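Local atomic coordinates of glycerate dehydrogenase related protein (Thermoplasma acidophilum, PDB entry 3GVX), a protein that probably reduces glyoxylate or hydroxypyruvate with a nicotinamide cofactor, as a member of the D-isomer specific 2-hydroxyacid dehydrogenase family. Residues 86-91 against 251-256; 214-219 against 241-246. All coordinates share one frame; numbering follows the deposited sequence.

Contact 1 (86-91 against 251-256). With K (potassium ion), chain D.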
loop_
_atom_site.group_PDB
_atom_site.type_symbol
_atom_site.label_atom_id
_atom_site.label_comp_id
_atom_site.label_asym_id
_atom_site.label_seq_id
_atom_site.Cartn_x
_atom_site.Cartn_y
_atom_site.Cartn_z
ATOM N N ALA B 86 1.379 3.180 9.549
ATOM C CA ALA B 86 2.072 2.770 8.339
ATOM C C ALA B 86 1.103 2.809 7.155
ATOM O O ALA B 86 1.477 3.218 6.058
ATOM C CB ALA B 86 2.662 1.374 8.505
ATOM N N GLU B 87 -0.142 2.397 7.396
ATOM C CA GLU B 87 -1.174 2.409 6.354
ATOM C C GLU B 87 -1.509 3.824 5.921
ATOM O O GLU B 87 -1.760 4.082 4.750
ATOM C CB GLU B 87 -2.456 1.734 6.829
ATOM C CG GLU B 87 -2.460 0.229 6.806
ATOM C CD GLU B 87 -3.838 -0.337 7.146
ATOM O OE1 GLU B 87 -4.840 0.375 6.947
ATOM O OE2 GLU B 87 -3.938 -1.486 7.610
ATOM N N HIS B 88 -1.508 4.744 6.877
ATOM C CA HIS B 88 -1.817 6.127 6.554
ATOM C C HIS B 88 -0.686 6.756 5.769
ATOM O O HIS B 88 -0.918 7.605 4.915
ATOM C CB HIS B 88 -2.061 6.966 7.808
ATOM C CG HIS B 88 -2.619 8.313 7.510
ATOM N ND1 HIS B 88 -3.962 8.535 7.327
ATOM C CD2 HIS B 88 -2.012 9.505 7.284
ATOM C CE1 HIS B 88 -4.163 9.798 7.000
ATOM N NE2 HIS B 88 -2.993 10.407 6.967
ATOM N N ALA B 89 0.541 6.336 6.067
ATOM C CA ALA B 89 1.713 6.851 5.378
ATOM C C ALA B 89 1.722 6.391 3.924
ATOM O O ALA B 89 2.035 7.158 3.022
ATOM C CB ALA B 89 2.990 6.413 6.098
ATOM N N PHE B 90 1.360 5.143 3.677
ATOM C CA PHE B 90 1.347 4.695 2.302
ATOM C C PHE B 90 0.196 5.349 1.538
ATOM O O PHE B 90 0.305 5.581 0.338
ATOM C CB PHE B 90 1.334 3.164 2.222
ATOM C CG PHE B 90 2.720 2.564 2.143
ATOM C CD1 PHE B 90 3.356 2.401 0.921
ATOM C CD2 PHE B 90 3.429 2.267 3.289
ATOM C CE1 PHE B 90 4.683 1.963 0.851
ATOM C CE2 PHE B 90 4.752 1.831 3.224
ATOM C CZ PHE B 90 5.378 1.685 2.007
ATOM N N ALA B 91 -0.868 5.708 2.252
ATOM C CA ALA B 91 -2.014 6.360 1.630
ATOM C C ALA B 91 -1.625 7.745 1.099
ATOM O O ALA B 91 -2.023 8.129 -0.004
ATOM C CB ALA B 91 -3.174 6.466 2.623
ATOM N N ILE B 251 0.282 17.487 0.724
ATOM C CA ILE B 251 -0.985 16.819 0.954
ATOM C C ILE B 251 -0.932 16.670 2.457
ATOM O O ILE B 251 0.049 16.176 3.020
ATOM C CB ILE B 251 -1.073 15.425 0.314
ATOM C CG1 ILE B 251 -0.811 15.509 -1.186
ATOM C CG2 ILE B 251 -2.449 14.839 0.572
ATOM C CD1 ILE B 251 -1.005 14.202 -1.912
ATOM N N LEU B 252 -1.988 17.110 3.114
ATOM C CA LEU B 252 -2.006 17.093 4.562
ATOM C C LEU B 252 -3.185 16.386 5.171
ATOM O O LEU B 252 -4.249 16.259 4.566
ATOM C CB LEU B 252 -1.998 18.532 5.087
ATOM C CG LEU B 252 -0.942 19.487 4.529
ATOM C CD1 LEU B 252 -1.299 20.928 4.916
ATOM C CD2 LEU B 252 0.438 19.088 5.042
ATOM N N SER B 253 -2.987 15.933 6.394
ATOM C CA SER B 253 -4.051 15.291 7.134
ATOM C C SER B 253 -3.926 15.733 8.598
ATOM O O SER B 253 -2.833 15.958 9.096
ATOM C CB SER B 253 -4.002 13.764 6.989
ATOM O OG SER B 253 -2.775 13.215 7.408
ATOM N N PRO B 254 -5.063 15.867 9.293
ATOM C CA PRO B 254 -5.179 16.286 10.694
ATOM C C PRO B 254 -4.811 15.303 11.832
ATOM O O PRO B 254 -5.656 14.968 12.659
ATOM C CB PRO B 254 -6.630 16.756 10.775
ATOM C CG PRO B 254 -7.318 15.832 9.821
ATOM C CD PRO B 254 -6.385 15.826 8.650
ATOM N N HIS B 255 -3.560 14.847 11.874
ATOM C CA HIS B 255 -3.126 13.962 12.951
ATOM C C HIS B 255 -4.091 12.795 13.145
ATOM O O HIS B 255 -4.505 12.519 14.271
ATOM C CB HIS B 255 -3.064 14.776 14.247
ATOM C CG HIS B 255 -2.015 14.325 15.208
ATOM N ND1 HIS B 255 -0.949 15.121 15.570
ATOM C CD2 HIS B 255 -1.843 13.149 15.853
ATOM C CE1 HIS B 255 -0.162 14.452 16.393
ATOM N NE2 HIS B 255 -0.683 13.252 16.580
ATOM N N VAL B 256 -4.455 12.120 12.058
ATOM C CA VAL B 256 -5.375 10.987 12.122
ATOM C C VAL B 256 -4.714 9.672 11.724
ATOM O O VAL B 256 -5.377 8.657 11.624
ATOM C CB VAL B 256 -6.584 11.196 11.188
ATOM C CG1 VAL B 256 -7.487 12.333 11.697
ATOM C CG2 VAL B 256 -6.078 11.474 9.772
HETATM K K K D . -5.187 6.962 9.147
HETATM O O HOH W 1 -4.572 4.491 8.800
#
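H88, on helix 79-97, reaches across to S253 and V256 just past strand 250-252, and one imidazole does two jobs at once. Its CB lies 3.4 Å from the potassium ion K; with CG anti to the backbone N (chi1 -169°) the ring is carried out alongside the ion, and ND1 faces the metal at 2.7 Å. CE1, the carbon between the two ring nitrogens, lies obliquely to V256, 3.8 Å from CG2. At the far end NE2 gives its hydrogen to S253 OG, 2.9 Å away; the N-H...O angle is 147° and OG sits 22° out of the ring plane, at the ring edge. With NE2 the donor and ND1 on the metal, the rotation of the ring is fixed from both ends. D234, which also touches H88, holds both of its partners through OD1, hydrogen-bonded to S253 OG and to V256 N. With an alanine in place of S253, NE2 would probably be left without its acceptor and D234 OD1 without one of its mates, and the ring would be less firmly fixed. The potassium is completed by V256 O at 3.0 Å from the metal, water 1 at 2.6 Å, A257 O, and T117 OG1 of the second subunit. This is a buried metal site at a dimer interface, where the helix 79-97 lies against the edge strand of the parallel sheet in the Rossmann-type NAD-binding domain.

Contact 2 (214-219 against 241-246)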
loop_
_atom_site.group_PDB
_atom_site.type_symbol
_atom_site.label_atom_id
_atom_site.label_comp_id
_atom_site.label_asym_id
_atom_site.label_seq_id
_atom_site.Cartn_x
_atom_site.Cartn_y
_atom_site.Cartn_z
ATOM N N VAL B 214 10.532 19.201 12.463
ATOM C CA VAL B 214 10.791 19.983 11.266
ATOM C C VAL B 214 10.702 21.494 11.483
ATOM O O VAL B 214 9.762 22.010 12.092
ATOM C CB VAL B 214 9.823 19.620 10.100
ATOM C CG1 VAL B 214 10.030 20.590 8.923
ATOM C CG2 VAL B 214 10.046 18.173 9.660
ATOM N N SER B 215 11.709 22.186 10.964
ATOM C CA SER B 215 11.768 23.631 11.019
ATOM C C SER B 215 10.719 24.134 10.064
ATOM O O SER B 215 10.828 23.984 8.843
ATOM C CB SER B 215 13.138 24.135 10.568
ATOM O OG SER B 215 13.070 25.489 10.151
ATOM N N LYS B 216 9.695 24.743 10.628
ATOM C CA LYS B 216 8.630 25.267 9.814
ATOM C C LYS B 216 9.053 26.251 8.717
ATOM O O LYS B 216 8.714 26.052 7.557
ATOM C CB LYS B 216 7.581 25.899 10.689
ATOM C CG LYS B 216 6.480 26.467 9.874
ATOM C CD LYS B 216 5.247 26.618 10.689
ATOM C CE LYS B 216 4.211 27.301 9.869
ATOM N NZ LYS B 216 3.025 27.634 10.687
ATOM N N PRO B 217 9.785 27.326 9.058
ATOM C CA PRO B 217 10.186 28.262 7.997
ATOM C C PRO B 217 11.116 27.637 6.956
ATOM O O PRO B 217 11.062 27.988 5.779
ATOM C CB PRO B 217 10.867 29.400 8.763
ATOM C CG PRO B 217 10.249 29.308 10.147
ATOM C CD PRO B 217 10.207 27.822 10.379
ATOM N N ASP B 218 11.967 26.710 7.386
ATOM C CA ASP B 218 12.893 26.059 6.464
ATOM C C ASP B 218 12.178 25.179 5.433
ATOM O O ASP B 218 12.531 25.176 4.256
ATOM C CB ASP B 218 13.929 25.238 7.244
ATOM C CG ASP B 218 14.904 26.112 8.019
ATOM O OD1 ASP B 218 14.502 27.217 8.429
ATOM O OD2 ASP B 218 16.060 25.683 8.231
HETATM N N MSE B 219 11.166 24.446 5.884
HETATM C CA MSE B 219 10.405 23.574 4.995
HETATM C C MSE B 219 9.570 24.393 4.030
HETATM O O MSE B 219 9.572 24.143 2.827
HETATM C CB MSE B 219 9.514 22.633 5.818
HETATM C CG MSE B 219 8.583 21.738 5.006
HETATM SE SE MSE B 219 9.378 20.895 3.636
HETATM C CE MSE B 219 10.525 19.781 4.402
ATOM N N GLU B 241 -4.410 25.480 15.809
ATOM C CA GLU B 241 -4.248 26.802 15.185
ATOM C C GLU B 241 -3.275 26.656 14.019
ATOM O O GLU B 241 -2.187 27.238 14.011
ATOM C CB GLU B 241 -3.669 27.772 16.200
ATOM C CG GLU B 241 -4.204 27.556 17.587
ATOM C CD GLU B 241 -3.132 27.792 18.622
ATOM O OE1 GLU B 241 -2.494 26.801 19.052
ATOM O OE2 GLU B 241 -2.909 28.972 18.984
ATOM N N ILE B 242 -3.669 25.871 13.029
ATOM C CA ILE B 242 -2.802 25.636 11.889
ATOM C C ILE B 242 -2.697 26.864 11.001
ATOM O O ILE B 242 -3.709 27.492 10.696
ATOM C CB ILE B 242 -3.303 24.430 11.085
ATOM C CG1 ILE B 242 -4.751 24.641 10.644
ATOM C CG2 ILE B 242 -3.184 23.193 11.940
ATOM C CD1 ILE B 242 -5.350 23.461 9.917
ATOM N N THR B 243 -1.569 27.269 10.566
ATOM C CA THR B 243 -1.532 28.310 9.693
ATOM C C THR B 243 -0.677 28.110 8.529
ATOM O O THR B 243 0.227 27.544 8.636
ATOM C CB THR B 243 -0.976 29.595 10.461
ATOM O OG1 THR B 243 0.327 29.419 10.892
ATOM C CG2 THR B 243 -1.731 29.796 11.572
ATOM N N GLU B 244 -0.905 28.642 7.389
ATOM C CA GLU B 244 0.171 28.708 6.459
ATOM C C GLU B 244 0.185 27.388 5.657
ATOM O O GLU B 244 0.938 26.987 4.960
ATOM C CB GLU B 244 1.378 28.973 7.255
ATOM C CG GLU B 244 2.305 29.996 6.728
ATOM C CD GLU B 244 3.552 30.227 7.572
ATOM O OE1 GLU B 244 4.596 30.623 7.170
ATOM O OE2 GLU B 244 3.503 30.073 8.709
ATOM N N THR B 245 -0.822 26.765 5.951
ATOM C CA THR B 245 -1.271 25.490 5.440
ATOM C C THR B 245 -1.629 25.309 3.952
ATOM O O THR B 245 -1.583 24.185 3.457
ATOM C CB THR B 245 -2.431 25.039 6.333
ATOM O OG1 THR B 245 -2.100 23.781 6.917
ATOM C CG2 THR B 245 -3.742 24.989 5.582
ATOM N N ASN B 246 -1.974 26.383 3.241
ATOM C CA ASN B 246 -2.335 26.259 1.827
ATOM C C ASN B 246 -1.133 26.200 0.878
ATOM O O ASN B 246 -0.876 27.140 0.120
ATOM C CB ASN B 246 -3.264 27.399 1.397
ATOM C CG ASN B 246 -3.913 27.139 0.047
ATOM O OD1 ASN B 246 -3.477 26.264 -0.707
ATOM N ND2 ASN B 246 -4.952 27.898 -0.268
HETATM O O HOH W 2 0.675 26.582 11.906
#
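K216 and E244 bring the backbones closest, their CA atoms 9.7 Å apart, so the gap between the first turn of helix 216-225 and the irregular loop 241-246 is crossed by the K216 side chain, which meets E244 and both the side chain and main chain of T243. Both segments belong to the Rossmann-type NAD-binding domain: the helix precedes strand 230-233, and the loop links that strand to strand 250-252. The turn itself is ordinary helix, with M219 N bonded to S215 O. The lysine chain is stretched from CB to NZ, its CG opposite the main-chain nitrogen about the first bond (chi1 179°), and passes W237 on the way. E244 meets it obliquely from the loop: its carboxylate comes alongside the end of the lysine, OE2 forming a salt bridge with NZ at 3.2 Å while also lying beside CE. E244 has a positive phi (87°), and its CB points toward the helix. T243 lies nearly perpendicular to the lysine, OG1 also 3.2 Å from K216 NZ, and its carbonyl O takes a weak bond from the same nitrogen, as well as a weak one from W236 NE1. Behind the loop, I242 and T245 pack on G110 of the second subunit. This is a contact at the surface, and water takes part in it: water 2 accepts from K216 NZ at 2.8 Å and from T243 N at 2.7 Å.

How the contacts relate
From the N terminus the chain first builds the five-stranded parallel sheet, then enters helix 79-97, where the first half of contact 1 lies. It next forms most of the seven-stranded sheet before reaching 214-219. Helix 216-225 and strand 230-233 follow, and the loop 241-246 comes back to close contact 2, a short circuit of 21 intervening residues. Only then does strand 250-252 lead to 251-256 and close contact 1, so the smaller loop sits wholly within the larger. Their centres are about 17 Å apart, yet they meet where L252 CD1 packs 3.6 Å from T245 OG1. Contact 1 ties a long helix to the sheet edge; contact 2 ties a peripheral helix to a loop. Both adjoin the second subunit.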